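Local coordinates for protein carboxyl esterase NP (Bacillus subtilis, PDB 4CCW) that hydrolyses carboxylic esters to an alcohol and a carboxylate as a carboxylesterase of the alpha/beta hydrolase superfamily, at residues D113-N117 and L118-K122; Y222-D226 and E227-S231. All blocks are in the same frame, centred on the assembly; numbering follows the deposited sequence.

Contact 1 (D113-N117 and L118-K122); sequences DVFDN and LGIEK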
ATOM      1  N   ASP A 113      16.727   2.885   0.378  1.00 35.45           N
ATOM      2  CA  ASP A 113      17.060   4.128   1.080  1.00 36.66           C
ATOM      3  C   ASP A 113      16.232   4.353   2.348  1.00 36.23           C
ATOM      4  O   ASP A 113      16.765   4.731   3.387  1.00 36.75           O
ATOM      5  CB  ASP A 113      16.874   5.338   0.158  1.00 37.11           C
ATOM      6  CG  ASP A 113      17.870   5.375  -0.987  1.00 37.78           C
ATOM      7  OD1 ASP A 113      18.835   4.583  -1.006  1.00 38.50           O
ATOM      8  OD2 ASP A 113      17.681   6.227  -1.875  1.00 38.33           O
ATOM      9  N   VAL A 114      14.926   4.164   2.243  1.00 34.92           N
ATOM     10  CA  VAL A 114      14.037   4.275   3.399  1.00 34.73           C
ATOM     11  C   VAL A 114      14.490   3.334   4.529  1.00 34.71           C
ATOM     12  O   VAL A 114      14.657   3.766   5.676  1.00 35.03           O
ATOM     13  CB  VAL A 114      12.577   3.964   3.006  1.00 33.50           C
ATOM     14  CG1 VAL A 114      11.689   3.903   4.239  1.00 33.62           C
ATOM     15  CG2 VAL A 114      12.055   4.996   2.014  1.00 33.65           C
ATOM     16  N   PHE A 115      14.697   2.056   4.192  1.00 34.19           N
ATOM     17  CA  PHE A 115      15.176   1.060   5.154  1.00 34.46           C
ATOM     18  C   PHE A 115      16.494   1.511   5.784  1.00 36.09           C
ATOM     19  O   PHE A 115      16.611   1.562   7.008  1.00 36.00           O
ATOM     20  CB  PHE A 115      15.379  -0.294   4.464  1.00 34.24           C
ATOM     21  CG  PHE A 115      14.159  -1.185   4.448  1.00 33.47           C
ATOM     22  CD1 PHE A 115      12.955  -0.766   3.881  1.00 32.63           C
ATOM     23  CD2 PHE A 115      14.243  -2.484   4.938  1.00 33.41           C
ATOM     24  CE1 PHE A 115      11.845  -1.606   3.858  1.00 32.10           C
ATOM     25  CE2 PHE A 115      13.136  -3.334   4.915  1.00 32.53           C
ATOM     26  CZ  PHE A 115      11.939  -2.897   4.358  1.00 31.54           C
ATOM     27  N   ASP A 116      17.477   1.851   4.944  1.00 36.82           N
ATOM     28  CA  ASP A 116      18.798   2.271   5.430  1.00 38.21           C
ATOM     29  C   ASP A 116      18.708   3.488   6.361  1.00 39.41           C
ATOM     30  O   ASP A 116      19.353   3.528   7.420  1.00 40.20           O
ATOM     31  CB  ASP A 116      19.750   2.561   4.256  1.00 38.86           C
ATOM     32  CG  ASP A 116      20.124   1.312   3.465  1.00 38.44           C
ATOM     33  OD1 ASP A 116      19.921   0.172   3.954  1.00 37.77           O
ATOM     34  OD2 ASP A 116      20.646   1.470   2.342  1.00 38.34           O
ATOM     35  N   ASN A 117      17.896   4.467   5.965  1.00 39.87           N
ATOM     36  CA  ASN A 117      17.720   5.707   6.715  1.00 41.49           C
ATOM     37  C   ASN A 117      16.941   5.582   8.020  1.00 41.64           C
ATOM     38  O   ASN A 117      17.066   6.435   8.910  1.00 43.59           O
ATOM     39  CB  ASN A 117      17.109   6.780   5.817  1.00 42.67           C
ATOM     40  CG  ASN A 117      18.012   7.133   4.648  1.00 44.09           C
ATOM     41  OD1 ASN A 117      19.111   6.591   4.517  1.00 45.76           O
ATOM     42  ND2 ASN A 117      17.560   8.037   3.801  1.00 44.91           N
ATOM     43  N   LEU A 118      16.146   4.523   8.128  1.00 40.18           N
ATOM     44  CA  LEU A 118      15.455   4.182   9.369  1.00 39.68           C
ATOM     45  C   LEU A 118      16.291   3.238  10.225  1.00 39.96           C
ATOM     46  O   LEU A 118      15.914   2.911  11.356  1.00 40.85           O
ATOM     47  CB  LEU A 118      14.091   3.550   9.065  1.00 38.15           C
ATOM     48  CG  LEU A 118      12.981   4.508   8.617  1.00 38.14           C
ATOM     49  CD1 LEU A 118      11.805   3.764   7.996  1.00 36.63           C
ATOM     50  CD2 LEU A 118      12.527   5.383   9.783  1.00 39.09           C
ATOM     51  N   GLY A 119      17.421   2.789   9.682  1.00 39.87           N
ATOM     52  CA  GLY A 119      18.339   1.916  10.419  1.00 40.44           C
ATOM     53  C   GLY A 119      17.835   0.491  10.512  1.00 39.39           C
ATOM     54  O   GLY A 119      18.214  -0.255  11.419  1.00 39.61           O
ATOM     55  N   ILE A 120      16.984   0.114   9.559  1.00 37.80           N
ATOM     56  CA  ILE A 120      16.434  -1.229   9.507  1.00 37.12           C
ATOM     57  C   ILE A 120      17.463  -2.194   8.914  1.00 38.18           C
ATOM     58  O   ILE A 120      18.124  -1.887   7.910  1.00 38.05           O
ATOM     59  CB  ILE A 120      15.088  -1.259   8.741  1.00 35.73           C
ATOM     60  CG1 ILE A 120      14.006  -0.511   9.539  1.00 35.20           C
ATOM     61  CG2 ILE A 120      14.657  -2.696   8.472  1.00 35.06           C
ATOM     62  CD1 ILE A 120      12.750  -0.160   8.755  1.00 34.18           C
ATOM     63  N   GLU A 121      17.634  -3.340   9.575  1.00 38.37           N
ATOM     64  CA  GLU A 121      18.377  -4.445   8.981  1.00 38.95           C
ATOM     65  C   GLU A 121      17.398  -5.312   8.215  1.00 38.03           C
ATOM     66  O   GLU A 121      17.307  -5.198   6.997  1.00 37.24           O
ATOM     67  CB  GLU A 121      19.127  -5.243  10.044  1.00 39.97           C
ATOM     68  CG  GLU A 121      20.424  -4.570  10.462  1.00 41.77           C
ATOM     69  CD  GLU A 121      21.028  -5.209  11.689  1.00 43.30           C
ATOM     70  OE1 GLU A 121      20.360  -5.210  12.746  1.00 43.73           O
ATOM     71  OE2 GLU A 121      22.172  -5.701  11.597  1.00 44.71           O
ATOM     72  N   LYS A 122      16.652  -6.153   8.934  1.00 38.03           N
ATOM     73  CA  LYS A 122      15.496  -6.844   8.341  1.00 37.02           C
ATOM     74  C   LYS A 122      14.196  -6.323   8.956  1.00 35.75           C
ATOM     75  O   LYS A 122      14.173  -5.898  10.113  1.00 36.48           O
ATOM     76  CB  LYS A 122      15.595  -8.358   8.526  1.00 38.98           C
ATOM     77  CG  LYS A 122      16.893  -8.987   8.048  1.00 41.25           C
ATOM     78  CD  LYS A 122      16.775 -10.504   8.022  1.00 42.08           C
ATOM     79  CE  LYS A 122      18.081 -11.143   7.584  1.00 44.03           C
ATOM     80  NZ  LYS A 122      18.023 -12.631   7.644  1.00 46.09           N
TER

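Contact 2 (Y222-D226 and E227-S231); sequences YVFTD and EELRS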
ATOM      1  N   TYR A 222       2.762  -4.454 -12.697  1.00 21.24           N
ATOM      2  CA  TYR A 222       3.558  -5.543 -13.242  1.00 21.39           C
ATOM      3  C   TYR A 222       3.010  -6.872 -12.755  1.00 20.79           C
ATOM      4  O   TYR A 222       2.523  -6.966 -11.634  1.00 20.93           O
ATOM      5  CB  TYR A 222       5.042  -5.386 -12.839  1.00 22.03           C
ATOM      6  CG  TYR A 222       5.950  -6.491 -13.369  1.00 22.45           C
ATOM      7  CD1 TYR A 222       6.145  -6.661 -14.749  1.00 23.14           C
ATOM      8  CD2 TYR A 222       6.601  -7.370 -12.501  1.00 22.56           C
ATOM      9  CE1 TYR A 222       6.964  -7.661 -15.248  1.00 23.38           C
ATOM     10  CE2 TYR A 222       7.425  -8.373 -12.994  1.00 23.01           C
ATOM     11  CZ  TYR A 222       7.600  -8.512 -14.364  1.00 23.45           C
ATOM     12  OH  TYR A 222       8.390  -9.511 -14.871  1.00 24.18           O
ATOM     13  N   VAL A 223       3.063  -7.877 -13.624  1.00 20.53           N
ATOM     14  CA  VAL A 223       2.732  -9.257 -13.265  1.00 20.25           C
ATOM     15  C   VAL A 223       4.022 -10.062 -13.310  1.00 20.67           C
ATOM     16  O   VAL A 223       4.678 -10.141 -14.348  1.00 21.35           O
ATOM     17  CB  VAL A 223       1.702  -9.836 -14.255  1.00 19.99           C
ATOM     18  CG1 VAL A 223       1.480 -11.335 -14.001  1.00 19.98           C
ATOM     19  CG2 VAL A 223       0.380  -9.084 -14.094  1.00 19.91           C
ATOM     20  N   PHE A 224       4.406 -10.645 -12.183  1.00 21.08           N
ATOM     21  CA  PHE A 224       5.674 -11.374 -12.125  1.00 22.18           C
ATOM     22  C   PHE A 224       5.592 -12.659 -12.938  1.00 22.40           C
ATOM     23  O   PHE A 224       4.551 -13.308 -12.966  1.00 22.57           O
ATOM     24  CB  PHE A 224       6.063 -11.658 -10.665  1.00 22.25           C
ATOM     25  CG  PHE A 224       6.360 -10.410  -9.890  1.00 22.82           C
ATOM     26  CD1 PHE A 224       7.653  -9.874  -9.882  1.00 23.62           C
ATOM     27  CD2 PHE A 224       5.346  -9.737  -9.213  1.00 22.49           C
ATOM     28  CE1 PHE A 224       7.928  -8.691  -9.189  1.00 24.22           C
ATOM     29  CE2 PHE A 224       5.613  -8.540  -8.544  1.00 22.85           C
ATOM     30  CZ  PHE A 224       6.908  -8.030  -8.516  1.00 23.72           C
ATOM     31  N   THR A 225       6.695 -13.024 -13.585  1.00 23.42           N
ATOM     32  CA  THR A 225       6.734 -14.242 -14.372  1.00 24.04           C
ATOM     33  C   THR A 225       6.691 -15.476 -13.460  1.00 23.79           C
ATOM     34  O   THR A 225       6.888 -15.390 -12.233  1.00 23.35           O
ATOM     35  CB  THR A 225       8.011 -14.330 -15.228  1.00 25.13           C
ATOM     36  OG1 THR A 225       9.158 -14.462 -14.368  1.00 25.63           O
ATOM     37  CG2 THR A 225       8.150 -13.095 -16.151  1.00 25.70           C
ATOM     38  N   ASP A 226       6.445 -16.632 -14.068  1.00 24.62           N
ATOM     39  CA  ASP A 226       6.481 -17.898 -13.345  1.00 25.24           C
ATOM     40  C   ASP A 226       7.805 -18.060 -12.604  1.00 25.67           C
ATOM     41  O   ASP A 226       7.826 -18.378 -11.405  1.00 25.04           O
ATOM     42  CB  ASP A 226       6.313 -19.066 -14.318  1.00 26.21           C
ATOM     43  CG  ASP A 226       4.902 -19.180 -14.874  1.00 26.23           C
ATOM     44  OD1 ASP A 226       4.042 -18.353 -14.524  1.00 25.20           O
ATOM     45  OD2 ASP A 226       4.656 -20.121 -15.670  1.00 27.62           O
ATOM     46  N   GLU A 227       8.899 -17.809 -13.331  1.00 26.78           N
ATOM     47  CA  GLU A 227      10.235 -17.952 -12.772  1.00 28.34           C
ATOM     48  C   GLU A 227      10.494 -16.971 -11.635  1.00 27.33           C
ATOM     49  O   GLU A 227      11.065 -17.353 -10.622  1.00 27.75           O
ATOM     50  CB  GLU A 227      11.312 -17.859 -13.869  1.00 30.97           C
ATOM     51  CG  GLU A 227      11.477 -19.140 -14.697  1.00 34.31           C
ATOM     52  CD  GLU A 227      11.500 -20.442 -13.884  1.00 35.82           C
ATOM     53  OE1 GLU A 227      12.451 -20.674 -13.103  1.00 36.48           O
ATOM     54  OE2 GLU A 227      10.555 -21.260 -14.039  1.00 37.38           O
ATOM     55  N   GLU A 228      10.048 -15.724 -11.791  1.00 26.06           N
ATOM     56  CA  GLU A 228      10.164 -14.734 -10.719  1.00 25.36           C
ATOM     57  C   GLU A 228       9.450 -15.159  -9.437  1.00 24.42           C
ATOM     58  O   GLU A 228      10.016 -15.061  -8.345  1.00 24.63           O
ATOM     59  CB  GLU A 228       9.683 -13.356 -11.195  1.00 24.86           C
ATOM     60  CG  GLU A 228      10.731 -12.699 -12.085  1.00 25.44           C
ATOM     61  CD  GLU A 228      10.258 -11.472 -12.840  1.00 25.75           C
ATOM     62  OE1 GLU A 228       9.046 -11.310 -13.032  1.00 24.36           O
ATOM     63  OE2 GLU A 228      11.134 -10.693 -13.256  1.00 26.58           O
ATOM     64  N   LEU A 229       8.233 -15.674  -9.577  1.00 23.43           N
ATOM     65  CA  LEU A 229       7.482 -16.166  -8.428  1.00 22.80           C
ATOM     66  C   LEU A 229       8.168 -17.368  -7.761  1.00 23.62           C
ATOM     67  O   LEU A 229       8.245 -17.434  -6.532  1.00 23.59           O
ATOM     68  CB  LEU A 229       6.043 -16.520  -8.822  1.00 21.98           C
ATOM     69  CG  LEU A 229       5.118 -15.372  -9.269  1.00 21.16           C
ATOM     70  CD1 LEU A 229       3.727 -15.948  -9.560  1.00 20.67           C
ATOM     71  CD2 LEU A 229       5.047 -14.267  -8.220  1.00 20.97           C
ATOM     72  N   ARG A 230       8.658 -18.309  -8.564  1.00 24.22           N
ATOM     73  CA  ARG A 230       9.378 -19.483  -8.030  1.00 25.68           C
ATOM     74  C   ARG A 230      10.612 -19.085  -7.232  1.00 25.99           C
ATOM     75  O   ARG A 230      11.090 -19.852  -6.373  1.00 26.36           O
ATOM     76  CB  ARG A 230       9.807 -20.405  -9.168  1.00 27.50           C
ATOM     77  CG  ARG A 230       8.678 -21.252  -9.727  1.00 28.89           C
ATOM     78  CD  ARG A 230       9.187 -22.139 -10.848  1.00 31.36           C
ATOM     79  NE  ARG A 230       8.220 -23.189 -11.125  1.00 33.68           N
ATOM     80  CZ  ARG A 230       7.588 -23.351 -12.282  1.00 34.53           C
ATOM     81  NH1 ARG A 230       7.843 -22.557 -13.300  1.00 34.48           N
ATOM     82  NH2 ARG A 230       6.719 -24.342 -12.419  1.00 36.26           N
ATOM     83  N   SER A 231      11.136 -17.903  -7.537  1.00 25.95           N
ATOM     84  CA  SER A 231      12.401 -17.448  -6.941  1.00 27.19           C
ATOM     85  C   SER A 231      12.261 -16.850  -5.534  1.00 27.45           C
ATOM     86  O   SER A 231      13.277 -16.603  -4.871  1.00 28.24           O
ATOM     87  CB  SER A 231      13.101 -16.454  -7.876  1.00 27.30           C
ATOM     88  OG  SER A 231      12.615 -15.127  -7.706  1.00 26.45           O
TER
HETATM   89  O   HOH W   1       6.390 -22.150 -15.695  1.00 35.27           O

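Contact 1 (D113-N117 and L118-K122)
Phe-115 and Ile-120 meet beside the point where the chain leaves its helix. The CA-CB bond of Ile-120 points at the preceding turn, and its branch CG2 reaches the ring at CD2, 3.6 Å away. The CE2 atom of Phe-115 is 3.9 Å from the same CG2, so one methyl spans two neighbouring ring atoms; its approach is oblique, and the two side chains cross at a slant.

Val-114 and Leu-118, one turn apart, are disposed differently: they lie side by side and point the same way. CG1 of Val-114, anti to the backbone N (chi1 173°), is the branch that meets Leu-118 CD1, at 3.8 Å. Leu-118 also runs alongside the Val-114 carbonyl, its CG 3.5 Å from Val-114 O, while Leu-118 N donates a hydrogen bond to that oxygen at 3.0 Å.

The backbone explains why Ile-120 comes back to Phe-115. Gly-119 leaves the helix with a positive phi of 76°, a value that favours glycine, and the chain closes in a Schellman motif. Its outer bond runs from Ile-120 N to Phe-115 O (3.0 Å) and is fairly straight, at 156° about the hydrogen. The inner bond, from Gly-119 N to Asp-116 O (3.1 Å), approaches from above the carbonyl plane and not along a lone pair. A hydrophobic pair between the two residues joined by the outer bond is a familiar companion of this motif; Phe-115, from the last turn of helix 104-118, and Ile-120, from the loop beyond, supply it. The helix packs against the central sheet of the alpha/beta hydrolase fold.

Both side chains also touch Val-58 of strand 56-60. Arg-145 bridges helix and loop, through a salt bridge to Asp-116 OD1 and hydrogen bonds to Ile-120 O and Glu-121 O.

Contact 2 (Y222-D226 and E227-S231)
Tyr-222 and Thr-225 both donate to one carboxylate oxygen of Glu-228, which reaches back from the first turn of the helix. The hydroxyl of Tyr-222 binds Glu-228 OE1 at 2.7 Å on its syn lone pair, with OE1 at the edge of the ring and the ring and carboxylate planes 72° apart. Thr-225 N meets OE1 from the anti side at 3.0 Å, in a nearly straight bond (169°). Two donors from different sides should fix the rotation of the carboxylate and would favour its ionised form. In return Glu-228 N donates to Thr-225 OG1 at 3.0 Å; chi1 of Thr-225 (66°) sets OG1 between its backbone N and carbonyl carbon, from where it accepts that N-H. The first helical backbone bond runs from Leu-229 N to Thr-225 O, and Arg-230 N to Asp-226 O follows.

A second group is ionic and water-mediated. Arg-230 NH1 forms a salt bridge with Glu-227 OE2 at 3.1 Å, and one water links it to Asp-226, lying 2.8 Å from Arg-230 NH1 and 2.7 Å from Asp-226 OD2. The other carboxylate oxygen of Asp-226 is held by Arg-255 of helix 249-259.

Among apolar contacts, Phe-224 CB touches Leu-229 CD2 at 3.7 Å, while the Phe-224 ring carries Tyr-222 CD2 over one face and packs on helix 130-141.

Reciprocal bonds between Thr-225 and Glu-228 define a capping box, with Thr-225 as N-cap; the Phe-224 and Leu-229 pair, bridging the residue before the cap and the fourth after it, matches a hydrophobic staple.

How the contacts relate
Contact 1 comes first along the chain and closes a helix, 104-118, whereas contact 2 opens one, 226-230. Their centres are 26 Å apart and their nearest atoms about 14 Å, so they do not touch. Each lies on a connection leading into the parallel part of the same sheet: strand 123-128 follows contact 1 and strand 236-241 follows contact 2, with strand 146-152 between these two in the sheet. Helix 130-141 is a shared neighbour, meeting Phe-115 through Phe-138 and Phe-224 through Leu-133, Met-136 and Leu-140. Both lie away from the ligand pocket and His-273, as helix ends within the alpha/beta hydrolase scaffold.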